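Local coordinates for uncharacterized protein (Arthrobacter sp., PDB 3KOP) that is of unknown function but adopts a cyclophilin-like fold built around a curled antiparallel beta sheet, at residues F[24-29]-F[179-184]. Numbering follows the deposited sequence.
Sequences INITLE and LTFSRA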
# COMPACT_ATOMS: atom_id res chain seq x y z
N ILE F 24 20.76 14.45 -21.95
CA ILE F 24 21.69 14.69 -20.86
C ILE F 24 22.58 13.45 -20.69
O ILE F 24 22.17 12.32 -20.97
CB ILE F 24 20.94 15.05 -19.54
CG1 ILE F 24 20.00 13.90 -19.10
CG2 ILE F 24 20.16 16.37 -19.74
CD1 ILE F 24 19.41 14.04 -17.72
N ASN F 25 23.80 13.69 -20.28
CA ASN F 25 24.71 12.66 -19.85
C ASN F 25 24.64 12.52 -18.34
O ASN F 25 24.57 13.51 -17.59
CB ASN F 25 26.13 12.99 -20.28
CG ASN F 25 26.33 12.84 -21.76
OD1 ASN F 25 25.75 11.92 -22.37
ND2 ASN F 25 27.10 13.74 -22.37
N ILE F 26 24.69 11.27 -17.89
CA ILE F 26 24.64 10.94 -16.49
C ILE F 26 25.85 10.06 -16.22
O ILE F 26 25.97 8.98 -16.79
CB ILE F 26 23.36 10.21 -16.11
CG1 ILE F 26 22.12 10.99 -16.55
CG2 ILE F 26 23.33 9.95 -14.60
CD1 ILE F 26 20.76 10.20 -16.42
N THR F 27 26.73 10.54 -15.35
CA THR F 27 28.08 10.01 -15.23
C THR F 27 28.43 9.74 -13.79
O THR F 27 28.13 10.56 -12.92
CB THR F 27 29.13 11.04 -15.78
OG1 THR F 27 28.85 11.33 -17.16
CG2 THR F 27 30.57 10.49 -15.66
N LEU F 28 29.08 8.60 -13.56
CA LEU F 28 29.76 8.29 -12.32
C LEU F 28 31.24 8.58 -12.54
O LEU F 28 31.90 7.94 -13.36
CB LEU F 28 29.54 6.83 -11.92
CG LEU F 28 28.11 6.49 -11.49
CD1 LEU F 28 27.86 4.97 -11.49
CD2 LEU F 28 27.82 7.08 -10.11
N GLU F 29 31.77 9.54 -11.80
CA GLU F 29 33.07 10.13 -12.14
C GLU F 29 34.23 9.23 -11.79
O GLU F 29 35.22 9.21 -12.51
CB GLU F 29 33.29 11.43 -11.40
CG GLU F 29 32.20 12.46 -11.58
CD GLU F 29 32.36 13.30 -12.81
OE1 GLU F 29 32.99 12.85 -13.79
OE2 GLU F 29 31.85 14.44 -12.79
N LEU F 179 28.02 11.61 -8.71
CA LEU F 179 27.05 11.48 -9.78
C LEU F 179 26.80 12.85 -10.44
O LEU F 179 26.35 13.81 -9.80
CB LEU F 179 25.74 10.91 -9.23
CG LEU F 179 24.58 10.73 -10.21
CD1 LEU F 179 24.88 9.66 -11.28
CD2 LEU F 179 23.28 10.43 -9.44
N THR F 180 27.06 12.91 -11.74
CA THR F 180 27.03 14.16 -12.48
C THR F 180 26.02 14.16 -13.62
O THR F 180 26.04 13.28 -14.49
CB THR F 180 28.44 14.50 -13.02
OG1 THR F 180 29.33 14.65 -11.92
CG2 THR F 180 28.41 15.80 -13.84
N PHE F 181 25.12 15.14 -13.59
CA PHE F 181 24.22 15.38 -14.69
C PHE F 181 24.73 16.58 -15.52
O PHE F 181 24.98 17.65 -14.99
CB PHE F 181 22.80 15.64 -14.18
CG PHE F 181 22.20 14.48 -13.38
CD1 PHE F 181 22.55 14.30 -12.06
CD2 PHE F 181 21.25 13.63 -13.94
CE1 PHE F 181 21.99 13.25 -11.31
CE2 PHE F 181 20.69 12.61 -13.21
CZ PHE F 181 21.06 12.42 -11.88
N SER F 182 24.81 16.38 -16.84
CA SER F 182 25.37 17.41 -17.74
C SER F 182 24.63 17.39 -19.07
O SER F 182 24.00 16.39 -19.43
CB SER F 182 26.87 17.17 -17.97
OG SER F 182 27.12 15.90 -18.59
N ARG F 183 24.71 18.49 -19.80
CA ARG F 183 24.10 18.56 -21.13
C ARG F 183 24.93 17.75 -22.14
O ARG F 183 26.18 17.82 -22.12
CB ARG F 183 24.01 20.00 -21.60
CG ARG F 183 23.18 20.87 -20.73
CD ARG F 183 23.33 22.33 -21.15
NE ARG F 183 22.61 23.17 -20.23
CZ ARG F 183 22.72 24.49 -20.16
NH1 ARG F 183 23.55 25.15 -20.98
NH2 ARG F 183 22.01 25.15 -19.27
N ALA F 184 24.24 16.99 -22.98
CA ALA F 184 24.88 16.19 -24.02
C ALA F 184 24.98 17.02 -25.28
O ALA F 184 23.99 17.67 -25.65
CB ALA F 184 24.09 14.94 -24.31
O HOH W 1 27.91 16.12 -21.09
O HOH W 2 27.54 13.76 -16.81
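N25 and S182 face each other as an antiparallel hydrogen-bonded pair, with N25 N donating to S182 O over 2.8 Å and S182 N returning a bond to N25 O. T27 and T180 repeat the arrangement; I26–F181 between them is a non-hydrogen-bonded pair. On the face carrying N25, T27, T180 and S182, the N25 side chain runs outward: CB lies 3.5 Å from S182 OG, CG and OD1 rest against the methyl of A184, and ND2, at the tip, lies 3.7 Å from A184 CA and donates to a water 2.8 Å away. That water also bonds S182 OG and donates to R183 O. A second water joins T27 OG1, T180 O and S182 OG, while T27 OG1 bonds T34 on strand 33-39. In the cyclophilin-like fold, 179-183, near the C-terminus, is paired with 24-28, part of the chain's first strand, and the other edge of 179-183 adjoins strand 57-63. Set beside its own backbone N (chi1 -62°), T180 OG1 points toward E29 and donates to E29 OE2 at 2.7 Å, from 40° out of the carboxylate plane; it also bonds S58. A valine in place of T180 would probably leave the E29 carboxylate and the S58 hydroxyl without this shared partner. On the other face, where I26, L28, L179 and F181 pack together, I26 runs alongside F181, its CG2 4.0 Å above the ring plane and offset toward the rim, while I24 CD1 reaches the ring edge. I26 CG2 also touches L179 CD1 at 3.7 Å, and L28, whose CD2 meets that methyl, packs onward against helix 159-172.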